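Local atomic coordinates of proline dehydrogenase (PDB entry 3HAZ), a protein that probably oxidises proline to glutamate in two steps, using an FAD-dependent proline dehydrogenase and an NAD-dependent aldehyde dehydrogenase joined in one chain. Residues A[785-790]-A[816-821]; A[796-801]-A[884-889]; A[843-848]-A[868-873]. All coordinates share one frame; numbering follows the deposited sequence.

Contact 1: A[785-790]-A[816-821]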
# COMPACT_ATOMS: atom_id res chain seq x y z
N SER A 785 -28.03 -35.07 18.29
CA SER A 785 -28.46 -33.95 19.12
C SER A 785 -29.25 -34.35 20.37
O SER A 785 -29.15 -33.70 21.40
CB SER A 785 -29.30 -32.97 18.28
OG SER A 785 -28.55 -32.49 17.17
N ALA A 786 -30.03 -35.43 20.28
CA ALA A 786 -30.91 -35.78 21.40
C ALA A 786 -30.35 -36.85 22.34
O ALA A 786 -30.68 -36.88 23.54
CB ALA A 786 -32.28 -36.21 20.87
N PHE A 787 -29.51 -37.73 21.80
CA PHE A 787 -29.10 -38.92 22.54
C PHE A 787 -27.61 -38.99 22.86
O PHE A 787 -27.21 -39.71 23.78
CB PHE A 787 -29.54 -40.20 21.80
CG PHE A 787 -31.00 -40.23 21.48
CD1 PHE A 787 -31.94 -39.86 22.42
CD2 PHE A 787 -31.44 -40.63 20.22
CE1 PHE A 787 -33.30 -39.89 22.13
CE2 PHE A 787 -32.79 -40.66 19.92
CZ PHE A 787 -33.73 -40.29 20.88
N ARG A 788 -26.80 -38.25 22.11
CA ARG A 788 -25.37 -38.14 22.41
C ARG A 788 -25.16 -37.66 23.84
O ARG A 788 -25.87 -36.77 24.31
CB ARG A 788 -24.69 -37.16 21.44
CG ARG A 788 -23.28 -36.75 21.81
CD ARG A 788 -22.25 -37.74 21.30
NE ARG A 788 -22.39 -37.97 19.86
CZ ARG A 788 -21.63 -37.41 18.93
NH1 ARG A 788 -20.65 -36.58 19.28
NH2 ARG A 788 -21.84 -37.68 17.65
N SER A 789 -24.20 -38.26 24.53
CA SER A 789 -23.94 -37.94 25.93
C SER A 789 -25.18 -38.19 26.79
O SER A 789 -25.40 -37.49 27.77
CB SER A 789 -23.49 -36.48 26.09
OG SER A 789 -22.41 -36.19 25.22
N ALA A 790 -25.97 -39.18 26.40
CA ALA A 790 -27.22 -39.50 27.11
C ALA A 790 -28.11 -38.27 27.25
O ALA A 790 -28.84 -38.14 28.23
CB ALA A 790 -26.92 -40.12 28.48
N GLY A 816 -35.18 -46.35 14.47
CA GLY A 816 -34.32 -47.44 14.03
C GLY A 816 -32.86 -47.14 14.28
O GLY A 816 -32.08 -48.01 14.66
N ALA A 817 -32.49 -45.89 14.06
CA ALA A 817 -31.12 -45.45 14.34
C ALA A 817 -30.83 -45.50 15.84
O ALA A 817 -29.75 -45.92 16.26
CB ALA A 817 -30.88 -44.05 13.78
N ALA A 818 -31.79 -45.06 16.65
CA ALA A 818 -31.60 -45.04 18.10
C ALA A 818 -31.42 -46.45 18.64
O ALA A 818 -30.66 -46.68 19.59
CB ALA A 818 -32.77 -44.34 18.78
N ARG A 819 -32.11 -47.41 18.03
CA ARG A 819 -32.00 -48.80 18.45
C ARG A 819 -30.58 -49.34 18.25
O ARG A 819 -30.18 -50.28 18.93
CB ARG A 819 -33.01 -49.68 17.70
CG ARG A 819 -33.16 -51.08 18.31
CD ARG A 819 -34.02 -51.99 17.43
NE ARG A 819 -35.32 -51.41 17.12
N GLU A 820 -29.82 -48.74 17.34
CA GLU A 820 -28.47 -49.21 17.04
C GLU A 820 -27.40 -48.66 17.97
O GLU A 820 -26.23 -49.04 17.87
CB GLU A 820 -28.09 -48.91 15.59
CG GLU A 820 -28.90 -49.67 14.55
CD GLU A 820 -28.86 -51.18 14.75
OE1 GLU A 820 -27.83 -51.71 15.20
OE2 GLU A 820 -29.88 -51.85 14.44
N LEU A 821 -27.78 -47.75 18.87
CA LEU A 821 -26.82 -47.18 19.81
C LEU A 821 -26.47 -48.17 20.92
O LEU A 821 -27.35 -48.70 21.59
CB LEU A 821 -27.35 -45.88 20.41
CG LEU A 821 -27.76 -44.78 19.43
CD1 LEU A 821 -28.28 -43.57 20.19
CD2 LEU A 821 -26.59 -44.39 18.54
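F787 reaches across from the last turn of helix 775-787 to A818 in the last turn of helix 804-819 and L821 just past its end, in the aldehyde dehydrogenase part of the chain. Helix 775-787 is the helix of a beta-alpha-beta crossover, lying between the parallel neighbouring strands 765-769 and 797-803; helix 804-819 leads on from the second of them. The backbones stay well apart, with the CA atoms of F787 and A818 8.0 Å from each other, so the gap is bridged by side chains, and all of it is apolar.

Start at CB of F787, which lies 3.9 Å from CD1 of L821; this is where the leucine touches. From there CG turns away from the carbonyl carbon and sits beside the backbone N (chi1 -54°), carrying the ring forward toward the second helix. Ring carbon CD2 comes 4.2 Å from CB of A818, and CE2 closes in further on the same methyl. That methyl approaches the ring obliquely. CB of A786, the preceding residue, lies 3.9 Å above one face, offset toward the rim. On the other side of the ring CD1 packs on P872 CB and CE1 lies against H873 O, while L892 of strand 891-897 touches the ring too, which leaves F787 buried among helix, loop and sheet.

Past F787 the chain leaves the helix at R788. Helix 804-819 ends in tightened turns, E820 N bonding to A817 O at 3.0 Å. Here the contact borders the proline dehydrogenase part of the same chain: E820 makes a salt bridge with R254, and L821 packs on R246. The backbone N of L821, whose CD1 meets F787, donates to A818 O at 3.2 Å.

Contact 2: A[796-801]-A[884-889]. With NAD (nicotinamide-adenine-dinucleotide), chain D.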
# COMPACT_ATOMS: atom_id res chain seq x y z
N ALA A 796 -28.88 -29.90 23.81
CA ALA A 796 -29.50 -31.11 23.25
C ALA A 796 -30.89 -30.87 22.70
O ALA A 796 -31.67 -30.08 23.24
CB ALA A 796 -29.53 -32.23 24.29
N LEU A 797 -31.20 -31.59 21.62
CA LEU A 797 -32.52 -31.56 21.03
C LEU A 797 -33.54 -32.23 21.94
O LEU A 797 -33.35 -33.38 22.36
CB LEU A 797 -32.49 -32.26 19.67
CG LEU A 797 -33.85 -32.42 18.97
CD1 LEU A 797 -34.52 -31.07 18.74
CD2 LEU A 797 -33.65 -33.16 17.67
N ARG A 798 -34.62 -31.52 22.25
CA ARG A 798 -35.68 -32.05 23.11
C ARG A 798 -37.00 -32.18 22.35
O ARG A 798 -37.84 -33.01 22.68
CB ARG A 798 -35.88 -31.17 24.35
CG ARG A 798 -34.59 -30.75 25.04
CD ARG A 798 -33.86 -31.95 25.61
NE ARG A 798 -32.74 -31.56 26.47
CZ ARG A 798 -31.87 -32.42 26.99
NH1 ARG A 798 -30.88 -31.99 27.76
NH2 ARG A 798 -31.97 -33.72 26.72
N LEU A 799 -37.18 -31.35 21.32
CA LEU A 799 -38.45 -31.30 20.62
C LEU A 799 -38.29 -31.20 19.10
O LEU A 799 -37.89 -30.16 18.58
CB LEU A 799 -39.29 -30.13 21.13
CG LEU A 799 -40.70 -30.01 20.55
CD1 LEU A 799 -41.44 -31.33 20.72
CD2 LEU A 799 -41.45 -28.87 21.22
N LEU A 800 -38.62 -32.27 18.39
CA LEU A 800 -38.55 -32.27 16.93
C LEU A 800 -39.91 -31.95 16.31
O LEU A 800 -40.89 -32.64 16.58
CB LEU A 800 -38.06 -33.62 16.40
CG LEU A 800 -38.09 -33.84 14.88
CD1 LEU A 800 -37.12 -32.91 14.13
CD2 LEU A 800 -37.78 -35.28 14.56
N PHE A 801 -39.96 -30.90 15.49
CA PHE A 801 -41.12 -30.63 14.65
C PHE A 801 -40.81 -31.15 13.24
O PHE A 801 -39.78 -30.82 12.66
CB PHE A 801 -41.40 -29.13 14.57
CG PHE A 801 -41.85 -28.51 15.86
CD1 PHE A 801 -43.20 -28.46 16.20
CD2 PHE A 801 -40.93 -27.93 16.73
CE1 PHE A 801 -43.62 -27.87 17.38
CE2 PHE A 801 -41.34 -27.34 17.91
CZ PHE A 801 -42.69 -27.30 18.24
N THR A 884 -43.30 -29.19 28.95
CA THR A 884 -43.21 -27.96 29.72
C THR A 884 -41.92 -27.80 30.53
O THR A 884 -41.71 -26.76 31.16
CB THR A 884 -44.40 -27.80 30.69
OG1 THR A 884 -44.55 -28.99 31.46
CG2 THR A 884 -45.68 -27.53 29.91
N GLU A 885 -41.07 -28.81 30.52
CA GLU A 885 -39.82 -28.73 31.27
C GLU A 885 -38.65 -29.21 30.45
O GLU A 885 -38.82 -29.98 29.50
CB GLU A 885 -39.91 -29.56 32.55
CG GLU A 885 -41.31 -29.91 32.99
CD GLU A 885 -41.36 -31.26 33.69
OE1 GLU A 885 -40.54 -31.48 34.61
OE2 GLU A 885 -42.22 -32.10 33.32
N GLU A 886 -37.46 -28.76 30.81
CA GLU A 886 -36.24 -29.36 30.30
C GLU A 886 -36.03 -30.69 31.02
O GLU A 886 -35.88 -30.73 32.24
CB GLU A 886 -35.04 -28.43 30.55
CG GLU A 886 -33.72 -28.95 29.99
CD GLU A 886 -32.51 -28.20 30.54
OE1 GLU A 886 -32.49 -27.93 31.76
OE2 GLU A 886 -31.59 -27.87 29.76
N VAL A 887 -36.04 -31.78 30.26
CA VAL A 887 -35.77 -33.09 30.83
C VAL A 887 -34.38 -33.52 30.39
O VAL A 887 -34.14 -33.77 29.20
CB VAL A 887 -36.83 -34.13 30.38
CG1 VAL A 887 -36.74 -35.39 31.23
CG2 VAL A 887 -38.21 -33.52 30.49
N PHE A 888 -33.46 -33.60 31.34
CA PHE A 888 -32.03 -33.65 31.04
C PHE A 888 -31.53 -35.07 30.77
O PHE A 888 -30.70 -35.60 31.51
CB PHE A 888 -31.22 -32.98 32.17
CG PHE A 888 -29.98 -32.26 31.68
CD1 PHE A 888 -30.09 -31.12 30.91
CD2 PHE A 888 -28.72 -32.74 32.00
CE1 PHE A 888 -28.95 -30.46 30.45
CE2 PHE A 888 -27.58 -32.09 31.55
CZ PHE A 888 -27.69 -30.95 30.77
N GLY A 889 -32.04 -35.69 29.71
CA GLY A 889 -31.67 -37.05 29.37
C GLY A 889 -31.95 -37.40 27.92
O GLY A 889 -32.32 -36.53 27.13
PA NAD D . -27.73 -27.03 39.03
O1A NAD D . -28.69 -25.70 39.04
O2A NAD D . -28.46 -28.16 39.63
O5B NAD D . -26.37 -26.68 39.93
C5B NAD D . -25.16 -26.39 39.25
C4B NAD D . -24.15 -25.70 40.18
O4B NAD D . -24.72 -24.68 41.09
C3B NAD D . -23.41 -26.66 41.20
O3B NAD D . -22.02 -26.62 41.32
C2B NAD D . -24.30 -26.54 42.43
O2B NAD D . -23.95 -27.20 43.63
C1B NAD D . -24.52 -25.09 42.44
N9A NAD D . -25.69 -24.72 43.25
C8A NAD D . -26.77 -25.49 43.53
N7A NAD D . -27.66 -24.72 44.35
C5A NAD D . -27.06 -23.45 44.55
C6A NAD D . -27.48 -22.33 45.26
N6A NAD D . -28.76 -22.36 45.96
N1A NAD D . -26.71 -21.22 45.30
C2A NAD D . -25.49 -21.20 44.63
N3A NAD D . -25.08 -22.30 43.94
C4A NAD D . -25.87 -23.43 43.90
O3 NAD D . -27.23 -27.39 37.47
PN NAD D . -26.60 -28.90 37.13
O1N NAD D . -27.63 -30.07 37.70
O2N NAD D . -25.28 -29.03 37.76
O5D NAD D . -26.43 -29.08 35.48
C5D NAD D . -27.59 -29.22 34.67
C4D NAD D . -28.15 -27.87 34.19
O4D NAD D . -27.15 -26.83 33.80
C3D NAD D . -29.24 -27.81 33.04
O3D NAD D . -30.49 -27.21 33.30
C2D NAD D . -28.38 -27.26 31.88
O2D NAD D . -28.95 -26.99 30.61
C1D NAD D . -27.57 -26.25 32.58
N1N NAD D . -26.38 -25.97 31.75
C2N NAD D . -26.42 -24.90 30.84
C3N NAD D . -25.25 -24.62 30.01
C7N NAD D . -25.29 -23.44 29.02
O7N NAD D . -24.29 -23.09 28.50
N7N NAD D . -26.51 -22.68 28.84
C4N NAD D . -24.04 -25.48 30.12
C5N NAD D . -24.01 -26.54 31.02
C6N NAD D . -25.19 -26.82 31.87
O HOH W 1 -31.38 -28.97 27.34
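The backbones of R798, in strand 797-803, and E886, in the irregular loop leading to strand 891-897, come closest with their CA atoms 7.7 Å apart, and the loop then folds through an inverse gamma turn centred on F888, in which G889 N donates to V887 O.

R798 fills the gap. Its chain bends at chi2 (-65°) and then runs extended, laying the guanidinium against the loop. One face is covered by CB of A796, over the centre; the opposite face meets the carbonyl O of V887, which sits above the plane, where the N-H bonds do not point. G889 O lies near the plane, 2.9 Å from NH2, and NH1 is bonded to G791 O. NH1 also comes 3.4 Å from CD1 of F888, the two flat groups inclined at 53°.

NE donates to a water 3.1 Å away that lies in the guanidinium plane, and the water is also hydrogen-bonded to OE2 of E886, 2.7 Å away. The glutamate, with CG anti to its N and an extended chain, holds both hydroxyls of the NAD nicotinamide ribose: O3D donates to OE1 at 2.6 Å and O2D to OE2 at 2.9 Å. G763 N also bonds to OE2. F888 turns one ring face toward C5D of the NAD, and its CE1 lies 3.5 Å from O2D.

A leucine in place of R798 would probably leave G791 O and the water without their donor and let the loop carrying E886 and F888 shift.

E886 and F888 belong to the Glu-x-Phe-Gly-Pro motif of aldehyde dehydrogenases. The chemistry implies a second-shell role for the arginine: linked through one water, it probably steadies the carboxylate that accepts both ribose hydroxyls, and its nearby positive charge may help.

Contact 3: A[843-848]-A[868-873]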
# COMPACT_ATOMS: atom_id res chain seq x y z
N GLN A 843 -33.87 -41.24 38.33
CA GLN A 843 -35.22 -41.26 38.90
C GLN A 843 -36.12 -40.19 38.28
O GLN A 843 -37.28 -40.45 37.97
CB GLN A 843 -35.16 -41.09 40.42
N ARG A 844 -35.58 -38.99 38.12
CA ARG A 844 -36.33 -37.89 37.52
C ARG A 844 -36.66 -38.22 36.06
O ARG A 844 -37.78 -37.98 35.59
CB ARG A 844 -35.50 -36.61 37.59
CG ARG A 844 -36.29 -35.34 37.37
CD ARG A 844 -35.54 -34.12 37.91
NE ARG A 844 -35.09 -34.32 39.29
CZ ARG A 844 -33.81 -34.33 39.67
NH1 ARG A 844 -33.50 -34.52 40.95
NH2 ARG A 844 -32.85 -34.13 38.78
N LEU A 845 -35.69 -38.78 35.35
CA LEU A 845 -35.91 -39.18 33.97
C LEU A 845 -36.96 -40.29 33.88
O LEU A 845 -37.87 -40.24 33.05
CB LEU A 845 -34.59 -39.61 33.32
CG LEU A 845 -33.59 -38.46 33.16
CD1 LEU A 845 -32.25 -38.94 32.61
CD2 LEU A 845 -34.18 -37.38 32.27
N ASP A 846 -36.83 -41.28 34.75
CA ASP A 846 -37.76 -42.41 34.73
C ASP A 846 -39.18 -41.95 35.03
O ASP A 846 -40.14 -42.50 34.50
CB ASP A 846 -37.31 -43.49 35.72
CG ASP A 846 -36.16 -44.32 35.20
OD1 ASP A 846 -35.79 -44.14 34.01
OD2 ASP A 846 -35.61 -45.14 35.96
N ALA A 847 -39.31 -40.94 35.89
CA ALA A 847 -40.62 -40.40 36.22
C ALA A 847 -41.26 -39.72 35.01
O ALA A 847 -42.45 -39.92 34.75
CB ALA A 847 -40.51 -39.42 37.39
N HIS A 848 -40.48 -38.93 34.28
CA HIS A 848 -40.97 -38.29 33.06
C HIS A 848 -41.35 -39.32 31.99
O HIS A 848 -42.35 -39.16 31.29
CB HIS A 848 -39.91 -37.34 32.49
CG HIS A 848 -40.33 -36.66 31.22
ND1 HIS A 848 -41.18 -35.57 31.21
CD2 HIS A 848 -40.02 -36.91 29.93
CE1 HIS A 848 -41.38 -35.19 29.96
NE2 HIS A 848 -40.69 -35.98 29.16
N CYS A 868 -27.12 -47.06 36.58
CA CYS A 868 -27.53 -45.68 36.31
C CYS A 868 -27.62 -45.40 34.82
O CYS A 868 -27.00 -44.47 34.32
CB CYS A 868 -26.55 -44.69 36.96
SG CYS A 868 -27.06 -44.07 38.59
N PHE A 869 -28.40 -46.21 34.11
CA PHE A 869 -28.58 -46.02 32.68
C PHE A 869 -30.02 -45.66 32.33
O PHE A 869 -30.96 -46.18 32.93
CB PHE A 869 -28.18 -47.29 31.92
CG PHE A 869 -26.72 -47.59 31.97
CD1 PHE A 869 -26.19 -48.38 32.98
CD2 PHE A 869 -25.87 -47.09 31.00
CE1 PHE A 869 -24.84 -48.66 33.03
CE2 PHE A 869 -24.51 -47.37 31.04
CZ PHE A 869 -24.00 -48.15 32.05
N VAL A 870 -30.16 -44.74 31.38
CA VAL A 870 -31.45 -44.48 30.75
C VAL A 870 -31.28 -44.52 29.23
O VAL A 870 -30.47 -43.79 28.67
CB VAL A 870 -32.01 -43.11 31.17
CG1 VAL A 870 -33.34 -42.86 30.47
CG2 VAL A 870 -32.19 -43.06 32.68
N ALA A 871 -32.04 -45.38 28.56
CA ALA A 871 -31.93 -45.55 27.12
C ALA A 871 -32.67 -44.44 26.36
O ALA A 871 -33.54 -43.77 26.92
CB ALA A 871 -32.47 -46.93 26.70
N PRO A 872 -32.32 -44.25 25.09
CA PRO A 872 -33.07 -43.31 24.25
C PRO A 872 -34.56 -43.62 24.23
O PRO A 872 -34.98 -44.78 24.16
CB PRO A 872 -32.45 -43.51 22.86
CG PRO A 872 -31.05 -43.96 23.15
CD PRO A 872 -31.18 -44.84 24.37
N HIS A 873 -35.37 -42.58 24.33
CA HIS A 873 -36.81 -42.72 24.25
C HIS A 873 -37.33 -41.71 23.24
O HIS A 873 -36.82 -40.60 23.15
CB HIS A 873 -37.46 -42.48 25.61
CG HIS A 873 -37.42 -43.66 26.53
ND1 HIS A 873 -36.27 -44.06 27.18
CD2 HIS A 873 -38.39 -44.51 26.93
CE1 HIS A 873 -36.53 -45.12 27.92
NE2 HIS A 873 -37.81 -45.41 27.79
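L845 and V870 face each other across a gap of one side-chain layer, the leucine on helix 839-855 and the valine on loop 868-873 each directed at the other segment. Their CA atoms are 7.6 Å apart. The two branched chains cross at a slant, and CD1 of L845 meets CG2 of V870 at 4.1 Å. That same methyl serves a second neighbour. With CG1 anti to the backbone N (chi1 179°), CG2 is the branch turned to the helix, and OD1 of D846 lies 4.0 Å from it. Here the side chains run past each other in opposite directions, an ordinary van der Waals touch. The carboxylate finds its polar partner elsewhere: OD2 of D846 forms a salt bridge with K842, whose NZ is also bonded to F869 O and so ties the helix to the loop.

Further along, H873, at the start of strand 873-876, bonds back to the loop before it, ND1 donating to A871 O at 2.8 Å, with the oxygen close to the ring plane but the donor well above the carbonyl plane. L845 packs on V887 and I891 as well. The arrangement is that of an alpha/beta aldehyde dehydrogenase domain, a helix lying over the loop between strand 857-861, outermost within this chain, and its antiparallel neighbour 873-876.

All three contacts lie in the aldehyde dehydrogenase part, their centres about 13 to 14 Å apart, around the sheet that contains strands 797-803, 873-876 and 891-897. Along the chain, contacts 1 and 2 interleave, contact 1 closes before contact 3 opens, and contact 3 is nested inside the loop that contact 2 closes. They also touch. S785 O probably accepts a hydrogen bond from L797 N, CB of A818 packs against P872, and V887 lies against H848. The contacts thus adjoin one another between the proline dehydrogenase border at contact 1 and the NAD ribose held at contact 2.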